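Side-chain contacts in PilM (Escherichia coli, PDB 3EOI), which is of unknown function but probably takes part in forming or operating a plasmid-encoded pilus: residues 4-7 / 8-11; 18-21 / 22-25; 83-86 / 87-91; 99-102 / 103-107. All coordinates share one frame; numbering follows the deposited sequence.

Contact 1. Residues 4-7 / 8-11; sequences RTVH and HQQT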
loop_
_atom_site.group_PDB
_atom_site.type_symbol
_atom_site.label_atom_id
_atom_site.label_comp_id
_atom_site.label_asym_id
_atom_site.label_seq_id
_atom_site.Cartn_x
_atom_site.Cartn_y
_atom_site.Cartn_z
ATOM N N ARG A 4 12.884 22.431 -18.965
ATOM C CA ARG A 4 13.806 21.333 -18.971
ATOM C C ARG A 4 13.126 20.042 -18.568
ATOM O O ARG A 4 13.773 18.999 -18.485
ATOM C CB ARG A 4 14.950 21.637 -18.027
ATOM C CG ARG A 4 15.643 22.923 -18.320
ATOM C CD ARG A 4 16.726 23.181 -17.276
ATOM N NE ARG A 4 17.220 24.534 -17.449
ATOM C CZ ARG A 4 18.113 25.103 -16.642
ATOM N NH1 ARG A 4 18.520 26.348 -16.869
ATOM N NH2 ARG A 4 18.610 24.419 -15.641
ATOM N N THR A 5 11.820 20.099 -18.309
ATOM C CA THR A 5 11.104 18.949 -17.747
ATOM C C THR A 5 11.125 17.758 -18.702
ATOM O O THR A 5 10.907 17.920 -19.920
ATOM C CB THR A 5 9.695 19.378 -17.409
ATOM O OG1 THR A 5 9.087 19.871 -18.599
ATOM C CG2 THR A 5 9.763 20.493 -16.436
ATOM N N VAL A 6 11.464 16.580 -18.177
ATOM C CA VAL A 6 11.390 15.343 -18.961
ATOM C C VAL A 6 10.013 14.739 -18.759
ATOM O O VAL A 6 9.681 14.341 -17.625
ATOM C CB VAL A 6 12.443 14.324 -18.466
ATOM C CG1 VAL A 6 12.284 12.961 -19.171
ATOM C CG2 VAL A 6 13.892 14.950 -18.685
ATOM N N HIS A 7 9.189 14.695 -19.822
ATOM C CA HIS A 7 7.845 14.185 -19.649
ATOM C C HIS A 7 7.772 12.658 -19.820
ATOM O O HIS A 7 8.744 12.062 -20.228
ATOM C CB HIS A 7 6.902 14.885 -20.629
ATOM C CG HIS A 7 6.888 16.382 -20.486
ATOM N ND1 HIS A 7 7.507 17.233 -21.378
ATOM C CD2 HIS A 7 6.337 17.178 -19.540
ATOM C CE1 HIS A 7 7.322 18.487 -21.001
ATOM N NE2 HIS A 7 6.609 18.481 -19.891
ATOM N N HIS A 8 6.618 12.062 -19.515
ATOM C CA HIS A 8 6.342 10.674 -19.924
ATOM C C HIS A 8 7.227 9.675 -19.224
ATOM O O HIS A 8 7.674 8.693 -19.838
ATOM C CB HIS A 8 6.485 10.494 -21.438
ATOM C CG HIS A 8 5.716 11.503 -22.236
ATOM N ND1 HIS A 8 6.165 12.000 -23.436
ATOM C CD2 HIS A 8 4.539 12.127 -21.985
ATOM C CE1 HIS A 8 5.279 12.859 -23.913
ATOM N NE2 HIS A 8 4.291 12.972 -23.046
ATOM N N GLN A 9 7.433 9.878 -17.932
ATOM C CA GLN A 9 8.267 8.932 -17.157
ATOM C C GLN A 9 7.447 7.954 -16.332
ATOM O O GLN A 9 7.822 7.560 -15.241
ATOM C CB GLN A 9 9.281 9.679 -16.282
ATOM C CG GLN A 9 10.282 10.471 -17.114
ATOM C CD GLN A 9 11.266 11.155 -16.199
ATOM O OE1 GLN A 9 12.287 10.600 -15.848
ATOM N NE2 GLN A 9 10.902 12.366 -15.751
ATOM N N GLN A 10 6.340 7.516 -16.907
ATOM C CA GLN A 10 5.429 6.593 -16.201
ATOM C C GLN A 10 6.069 5.313 -15.704
ATOM O O GLN A 10 5.873 4.932 -14.566
ATOM C CB GLN A 10 4.250 6.231 -17.135
ATOM C CG GLN A 10 3.178 7.322 -17.124
ATOM C CD GLN A 10 3.659 8.519 -17.880
ATOM O OE1 GLN A 10 4.355 8.388 -18.915
ATOM N NE2 GLN A 10 3.311 9.710 -17.380
ATOM N N THR A 11 6.864 4.633 -16.532
ATOM C CA THR A 11 7.472 3.383 -16.019
ATOM C C THR A 11 8.486 3.641 -14.896
ATOM O O THR A 11 8.502 2.945 -13.855
ATOM C CB THR A 11 8.120 2.622 -17.147
ATOM O OG1 THR A 11 7.072 2.129 -18.001
ATOM C CG2 THR A 11 8.981 1.448 -16.620
#
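Val6 and Gln9 meet across a bend in the chain just before helix 10-34, where His8 takes a positive phi and Gln9 occupies the N-cap position. One hydrogen bond joins the two segments, from Gln9 NE2 to Val6 O at 3.0 Å. It is bent, with an N-H...O angle of 131°. The donor sits above the carbonyl plane of Val6, away from a lone pair, and the acceptor is in turn tilted from the amide plane of Gln9. Gln9 CG stands beside its own backbone N (chi1 -64°), and the chain is extended beyond it, which carries the amide back toward Val6. There the side chains cross at about a right angle, and Val6 CG1 touches the amide carbon, with 3.6 Å between Val6 CG1 and Gln9 CD.

The two histidines meet differently. His7 CB lies over the centre of the His8 ring, 3.9 Å from the centroid and 8° off the normal, a CH-pi contact over one face. The rings themselves stay apart, with His7 ND1 5.6 Å from His8 NE2. A face of the His7 ring carries Thr5 O, 3.6 Å above its plane and offset toward the rim, while Thr5 OG1 is hydrogen-bonded to Ser3 OG.

All four touching residues are exposed and also meet crystal neighbours, and the lattice may help to set the conformation of the arm leading into the helix. Across the two segments the interactions are one bent amide bond and one CH-pi contact, both at the surface, which suggests that the bend is only lightly fixed by its own side chains.

Contact 2. Residues 18-21 / 22-25; sequences AADF and IRYM
Asp20 OD1 is gripped by the Arg23 guanidinium and by Gln16 NE2, one turn earlier. The bond from Arg23 NH2 to Asp20 OD1 measures 2.8 Å, and a weak one from Arg23 NH1 to the same oxygen measures 3.1 Å; together they form a salt bridge. Asp20 and Arg23 run side by side, but the planes of carboxylate and guanidinium are 72° apart, and NH2 reaches OD1 from above the carboxylate plane. A bend in the arginine at chi3 (64°) folds the guanidinium back so that one face covers Asp20 CA. Asp20 OD2 is held by Asn57 ND2.

These are i to i+3 and i to i+4 contacts within helix 10-34, whose backbone bonds include Met25 N to Phe21 O at 2.8 Å. Phe21 and Met25 face the antiparallel sheet: Phe21 meets Val69, Ala71 and Trp122, and Met25 also touches Trp122. Within the helix, Met25 SD lies 5.5 Å from the centroid of the Phe21 ring, 81° off its normal, a Met-aromatic contact at the ring edge through CE1. Tyr24 turns an edge too, its CD1 3.1 Å from Asp20 O and that oxygen in the ring plane; its hydroxyl is hydrogen-bonded to Pro53 O.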
loop_
_atom_site.group_PDB
_atom_site.type_symbol
_atom_site.label_atom_id
_atom_site.label_comp_id
_atom_site.label_asym_id
_atom_site.label_seq_id
_atom_site.Cartn_x
_atom_site.Cartn_y
_atom_site.Cartn_z
ATOM N N ALA A 18 6.442 1.228 -6.664
ATOM C CA ALA A 18 6.330 -0.108 -6.153
ATOM C C ALA A 18 7.425 -0.379 -5.163
ATOM O O ALA A 18 7.178 -1.064 -4.155
ATOM C CB ALA A 18 6.437 -1.111 -7.332
ATOM N N ALA A 19 8.638 0.116 -5.441
ATOM C CA ALA A 19 9.726 -0.147 -4.504
ATOM C C ALA A 19 9.447 0.507 -3.167
ATOM O O ALA A 19 9.652 -0.136 -2.085
ATOM C CB ALA A 19 11.091 0.338 -5.078
ATOM N N ASP A 20 8.946 1.749 -3.214
ATOM C CA ASP A 20 8.551 2.417 -1.956
ATOM C C ASP A 20 7.442 1.670 -1.191
ATOM O O ASP A 20 7.491 1.507 0.052
ATOM C CB ASP A 20 8.073 3.854 -2.187
ATOM C CG ASP A 20 9.161 4.761 -2.765
ATOM O OD1 ASP A 20 10.332 4.359 -2.750
ATOM O OD2 ASP A 20 8.825 5.919 -3.163
ATOM N N PHE A 21 6.401 1.280 -1.932
ATOM C CA PHE A 21 5.298 0.504 -1.354
ATOM C C PHE A 21 5.879 -0.748 -0.641
ATOM O O PHE A 21 5.525 -1.102 0.519
ATOM C CB PHE A 21 4.357 0.101 -2.496
ATOM C CG PHE A 21 3.059 -0.538 -2.066
ATOM C CD1 PHE A 21 3.045 -1.831 -1.500
ATOM C CD2 PHE A 21 1.840 0.153 -2.212
ATOM C CE1 PHE A 21 1.867 -2.406 -1.104
ATOM C CE2 PHE A 21 0.594 -0.479 -1.845
ATOM C CZ PHE A 21 0.633 -1.777 -1.266
ATOM N N ILE A 22 6.733 -1.491 -1.344
ATOM C CA ILE A 22 7.180 -2.767 -0.775
ATOM C C ILE A 22 8.028 -2.501 0.463
ATOM O O ILE A 22 7.935 -3.233 1.471
ATOM C CB ILE A 22 7.942 -3.600 -1.814
ATOM C CG1 ILE A 22 6.941 -4.109 -2.861
ATOM C CG2 ILE A 22 8.628 -4.787 -1.148
ATOM C CD1 ILE A 22 7.560 -4.548 -4.121
ATOM N N ARG A 23 8.834 -1.447 0.408
ATOM C CA ARG A 23 9.705 -1.096 1.544
ATOM C C ARG A 23 8.907 -0.778 2.781
ATOM O O ARG A 23 9.242 -1.260 3.915
ATOM C CB ARG A 23 10.555 0.110 1.166
ATOM C CG ARG A 23 11.712 0.334 2.056
ATOM C CD ARG A 23 12.681 1.248 1.350
ATOM N NE ARG A 23 12.100 2.580 1.108
ATOM C CZ ARG A 23 11.898 3.124 -0.106
ATOM N NH1 ARG A 23 12.235 2.478 -1.232
ATOM N NH2 ARG A 23 11.376 4.348 -0.170
ATOM N N TYR A 24 7.876 0.055 2.613
ATOM C CA TYR A 24 7.012 0.427 3.739
ATOM C C TYR A 24 6.159 -0.744 4.219
ATOM O O TYR A 24 6.033 -0.981 5.443
ATOM C CB TYR A 24 6.133 1.656 3.401
ATOM C CG TYR A 24 6.950 2.952 3.551
ATOM C CD1 TYR A 24 7.721 3.400 2.492
ATOM C CD2 TYR A 24 6.995 3.689 4.758
ATOM C CE1 TYR A 24 8.485 4.546 2.550
ATOM C CE2 TYR A 24 7.784 4.892 4.830
ATOM C CZ TYR A 24 8.523 5.291 3.699
ATOM O OH TYR A 24 9.380 6.396 3.657
ATOM N N MET A 25 5.497 -1.443 3.290
ATOM C CA MET A 25 4.800 -2.691 3.612
ATOM C C MET A 25 5.668 -3.616 4.505
ATOM O O MET A 25 5.239 -4.052 5.584
ATOM C CB MET A 25 4.396 -3.431 2.315
ATOM C CG MET A 25 3.774 -4.764 2.616
ATOM S SD MET A 25 3.195 -5.678 1.090
ATOM C CE MET A 25 4.680 -5.972 0.329
#

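Contact 3. Residues 83-86 / 87-91; sequences EQSG and DSALL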
loop_
_atom_site.group_PDB
_atom_site.type_symbol
_atom_site.label_atom_id
_atom_site.label_comp_id
_atom_site.label_asym_id
_atom_site.label_seq_id
_atom_site.Cartn_x
_atom_site.Cartn_y
_atom_site.Cartn_z
ATOM N N GLU A 83 6.299 -8.139 -9.404
ATOM C CA GLU A 83 7.686 -8.398 -9.740
ATOM C C GLU A 83 8.630 -8.196 -8.553
ATOM O O GLU A 83 9.524 -9.014 -8.325
ATOM C CB GLU A 83 8.128 -7.425 -10.853
ATOM C CG GLU A 83 9.566 -7.651 -11.288
ATOM C CD GLU A 83 9.986 -6.721 -12.397
ATOM O OE1 GLU A 83 9.336 -5.667 -12.591
ATOM O OE2 GLU A 83 10.994 -7.041 -13.037
ATOM N N GLN A 84 8.497 -7.070 -7.885
ATOM C CA GLN A 84 9.491 -6.674 -6.872
ATOM C C GLN A 84 9.280 -7.438 -5.566
ATOM O O GLN A 84 10.094 -7.333 -4.664
ATOM C CB GLN A 84 9.436 -5.164 -6.648
ATOM C CG GLN A 84 9.948 -4.377 -7.900
ATOM C CD GLN A 84 9.972 -2.879 -7.614
ATOM O OE1 GLN A 84 10.204 -2.472 -6.469
ATOM N NE2 GLN A 84 9.743 -2.068 -8.644
ATOM N N SER A 85 8.188 -8.204 -5.486
ATOM C CA SER A 85 7.927 -9.110 -4.337
ATOM C C SER A 85 7.994 -10.604 -4.752
ATOM O O SER A 85 7.563 -11.489 -4.005
ATOM C CB SER A 85 6.550 -8.771 -3.721
ATOM O OG SER A 85 5.505 -9.238 -4.577
ATOM N N GLY A 86 8.543 -10.915 -5.932
ATOM C CA GLY A 86 8.722 -12.321 -6.339
ATOM C C GLY A 86 7.363 -13.007 -6.410
ATOM O O GLY A 86 7.208 -14.187 -6.123
ATOM N N ASP A 87 6.347 -12.231 -6.758
ATOM C CA ASP A 87 4.971 -12.714 -6.904
ATOM C C ASP A 87 4.312 -13.095 -5.626
ATOM O O ASP A 87 3.259 -13.786 -5.632
ATOM C CB ASP A 87 4.921 -13.916 -7.865
ATOM C CG ASP A 87 5.258 -13.516 -9.273
ATOM O OD1 ASP A 87 4.801 -12.443 -9.706
ATOM O OD2 ASP A 87 5.998 -14.233 -9.956
ATOM N N SER A 88 4.887 -12.646 -4.516
ATOM C CA SER A 88 4.418 -13.091 -3.198
ATOM C C SER A 88 3.474 -12.122 -2.494
ATOM O O SER A 88 2.763 -12.555 -1.602
ATOM C CB SER A 88 5.605 -13.392 -2.283
ATOM O OG SER A 88 6.203 -12.213 -1.830
ATOM N N ALA A 89 3.445 -10.827 -2.845
ATOM C CA ALA A 89 2.545 -9.898 -2.123
ATOM C C ALA A 89 1.086 -10.228 -2.411
ATOM O O ALA A 89 0.698 -10.411 -3.557
ATOM C CB ALA A 89 2.832 -8.447 -2.476
ATOM N N LEU A 90 0.291 -10.324 -1.372
ATOM C CA LEU A 90 -1.145 -10.589 -1.567
ATOM C C LEU A 90 -1.881 -9.256 -1.559
ATOM O O LEU A 90 -2.075 -8.639 -0.500
ATOM C CB LEU A 90 -1.660 -11.519 -0.462
ATOM C CG LEU A 90 -0.899 -12.815 -0.364
ATOM C CD1 LEU A 90 -1.414 -13.631 0.864
ATOM C CD2 LEU A 90 -1.021 -13.608 -1.652
ATOM N N LEU A 91 -2.334 -8.843 -2.748
ATOM C CA LEU A 91 -2.821 -7.515 -3.013
ATOM C C LEU A 91 -4.300 -7.521 -3.420
ATOM O O LEU A 91 -4.830 -8.555 -3.793
ATOM C CB LEU A 91 -2.020 -6.849 -4.135
ATOM C CG LEU A 91 -0.520 -6.691 -3.832
ATOM C CD1 LEU A 91 0.249 -6.324 -5.068
ATOM C CD2 LEU A 91 -0.291 -5.699 -2.681
#
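Ser85 meets Ser88 and Ala89 through both its carbonyl and its hydroxyl. Ser85 O accepts two bonds from one residue: Ser88 OG comes to 2.7 Å from Ser85 O, in the carbonyl plane, and Ser88 N lies 3.0 Å from it, well above that plane. Ser88 OG stands between its own backbone N and carbonyl carbon (chi1 75°), which brings the hydroxyl round to the same oxygen as the amide. The Ser85 hydroxyl accepts from the next amide, Ala89 N, at 3.1 Å and 158°, while Ala89 CB packs 3.5 Å from Ser85 OG.

In the second shell, Ser85 OG is also hydrogen-bonded to Leu81 O in the last turn of helix 77-84, with a weak bond to Leu82 O. The hydroxyl thus ties the departing loop to the helix end. With an alanine here, Ala89 N and Leu81 O would probably lose their shared partner, and the loop its side-chain link to the helix.

Gly86 and Asp87, both with positive phi, form the corners of a type I' turn from Ser85 to Ser88. Gly86 N bonds Glu83 O at 3.2 Å and Asp87 N bonds Leu82 O: the pairing of a Schellman motif, with Gly86 as its C-prime residue, which ends the helix.

Contact 4. Residues 99-102 / 103-107; sequences LLDT and HGRRI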
loop_
_atom_site.group_PDB
_atom_site.type_symbol
_atom_site.label_atom_id
_atom_site.label_comp_id
_atom_site.label_asym_id
_atom_site.label_seq_id
_atom_site.Cartn_x
_atom_site.Cartn_y
_atom_site.Cartn_z
ATOM N N LEU A 99 -13.787 -3.215 -1.330
ATOM C CA LEU A 99 -12.573 -4.002 -1.468
ATOM C C LEU A 99 -12.818 -5.110 -2.450
ATOM O O LEU A 99 -13.746 -5.919 -2.270
ATOM C CB LEU A 99 -12.143 -4.589 -0.080
ATOM C CG LEU A 99 -10.791 -5.364 -0.151
ATOM C CD1 LEU A 99 -9.665 -4.341 -0.475
ATOM C CD2 LEU A 99 -10.471 -6.122 1.185
ATOM N N LEU A 100 -11.969 -5.155 -3.475
ATOM C CA LEU A 100 -12.031 -6.160 -4.567
ATOM C C LEU A 100 -10.753 -6.980 -4.628
ATOM O O LEU A 100 -9.628 -6.488 -4.471
ATOM C CB LEU A 100 -12.227 -5.502 -5.949
ATOM C CG LEU A 100 -13.418 -4.515 -6.081
ATOM C CD1 LEU A 100 -13.506 -4.094 -7.590
ATOM C CD2 LEU A 100 -14.713 -5.154 -5.619
ATOM N N ASP A 101 -10.905 -8.263 -4.882
ATOM C CA ASP A 101 -9.685 -9.061 -5.053
ATOM C C ASP A 101 -9.061 -8.802 -6.428
ATOM O O ASP A 101 -9.574 -8.002 -7.208
ATOM C CB ASP A 101 -9.941 -10.525 -4.729
ATOM C CG ASP A 101 -10.846 -11.208 -5.733
ATOM O OD1 ASP A 101 -11.045 -10.606 -6.834
ATOM O OD2 ASP A 101 -11.357 -12.331 -5.382
ATOM N N THR A 102 -7.938 -9.421 -6.736
ATOM C CA THR A 102 -7.269 -9.025 -7.991
ATOM C C THR A 102 -8.061 -9.479 -9.205
ATOM O O THR A 102 -7.803 -8.993 -10.317
ATOM C CB THR A 102 -5.854 -9.546 -8.092
ATOM O OG1 THR A 102 -5.870 -10.964 -7.886
ATOM C CG2 THR A 102 -5.000 -8.860 -7.024
ATOM N N HIS A 103 -9.035 -10.368 -9.001
ATOM C CA HIS A 103 -9.913 -10.777 -10.100
ATOM C C HIS A 103 -11.225 -9.999 -10.092
ATOM O O HIS A 103 -12.170 -10.377 -10.767
ATOM C CB HIS A 103 -10.273 -12.246 -10.015
ATOM C CG HIS A 103 -9.129 -13.178 -10.240
ATOM N ND1 HIS A 103 -8.560 -13.367 -11.479
ATOM C CD2 HIS A 103 -8.497 -14.031 -9.401
ATOM C CE1 HIS A 103 -7.614 -14.283 -11.391
ATOM N NE2 HIS A 103 -7.562 -14.709 -10.144
ATOM N N GLY A 104 -11.307 -8.951 -9.274
ATOM C CA GLY A 104 -12.410 -8.001 -9.347
ATOM C C GLY A 104 -13.619 -8.391 -8.531
ATOM O O GLY A 104 -14.640 -7.714 -8.616
ATOM N N ARG A 105 -13.510 -9.469 -7.744
ATOM C CA ARG A 105 -14.628 -9.955 -6.932
ATOM C C ARG A 105 -14.625 -9.265 -5.581
ATOM O O ARG A 105 -13.572 -9.085 -4.946
ATOM C CB ARG A 105 -14.487 -11.445 -6.611
ATOM C CG ARG A 105 -13.759 -12.249 -7.608
ATOM C CD ARG A 105 -14.575 -12.280 -8.812
ATOM N NE ARG A 105 -14.299 -13.461 -9.642
ATOM C CZ ARG A 105 -15.173 -14.446 -9.860
ATOM N NH1 ARG A 105 -14.834 -15.464 -10.634
ATOM N NH2 ARG A 105 -16.384 -14.409 -9.297
ATOM N N ARG A 106 -15.812 -8.885 -5.130
ATOM C CA ARG A 106 -15.936 -8.216 -3.824
ATOM C C ARG A 106 -15.435 -9.100 -2.685
ATOM O O ARG A 106 -15.684 -10.304 -2.656
ATOM C CB ARG A 106 -17.402 -7.855 -3.573
ATOM C CG ARG A 106 -17.583 -6.631 -2.677
ATOM C CD ARG A 106 -18.985 -6.559 -2.067
ATOM N NE ARG A 106 -19.846 -5.494 -2.641
ATOM C CZ ARG A 106 -21.012 -5.705 -3.261
ATOM N NH1 ARG A 106 -21.492 -6.933 -3.403
ATOM N NH2 ARG A 106 -21.709 -4.678 -3.742
ATOM N N ILE A 107 -14.695 -8.486 -1.762
ATOM C CA ILE A 107 -14.374 -9.077 -0.493
ATOM C C ILE A 107 -15.250 -8.318 0.521
ATOM O O ILE A 107 -15.090 -7.106 0.711
ATOM C CB ILE A 107 -12.869 -8.947 -0.166
ATOM C CG1 ILE A 107 -12.008 -9.764 -1.161
ATOM C CG2 ILE A 107 -12.597 -9.374 1.304
ATOM C CD1 ILE A 107 -10.540 -9.440 -1.131
#
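The Asp101 carboxylate receives backbone N-H groups on both faces through one oxygen. Arg105 N approaches OD1 from above the plane, 2.9 Å away and 47° out of it, and His103 N comes from the opposite face in a weak bond, 3.0 Å from Asp101 OD1. In front of the two oxygens lies the aliphatic part of Arg105, whose CG is 3.3 Å from both Asp101 OD1 and OD2. The guanidinium leads away, its plane 79° from that of the carboxylate; Arg105 NE stays 5.2 Å from Asp101 OD1.

With chi1 at 68° the carboxylate of Asp101 is tucked between the two backbone arms of its residue, over the turn. Replacing the carboxylate by the methyl of an alanine would probably leave Arg105 N, and more weakly His103 N, without their acceptor, and the turn freer to shift.

The backbone bonds have the pattern of a 3:5 hairpin, a type I turn from Asp101 to Gly104 with a G1 bulge at Gly104, although the returning arm, 103-107, makes only a single bridge, Leu100 with Arg106. Gly104 N bonds Asp101 O, and Asp101 N bonds Arg105 O at 2.8 Å. Beyond that bridge, Ile107 N bonds Leu99 O at 2.8 Å, nearly straight.

Leu99 and Ile107 cross on one side of the hairpin, Leu99 CD2 being 3.9 Å from Ile107 CG2, while Ile107 CD1 reaches Asp101 CB. Leu100 CD2 rests instead on the backbone of Arg106. Strand 98-100 is bonded to strand 92-95 through Leu100 and Arg93.

The four contacts follow one another along the chain without interleaving. Contacts 1 and 2 share helix 10-34, with centres 22 Å apart; contact 1 lies at its exposed start and contact 2 on a buried middle part. Contact 2 touches contact 3, at a centre distance of 11 Å, because Gln84 lies against the helix: Ile22 CD1 is 3.2 Å from Gln84 CB, and Ala19 CA is 3.1 Å from Gln84 OE1. Contact 3 leads on to contact 4, 17 Å away between centres, where Leu91 O comes within 3.3 Å of Thr102 CG2. Contacts 1 and 4 are farthest apart, their centres 32 Å from each other.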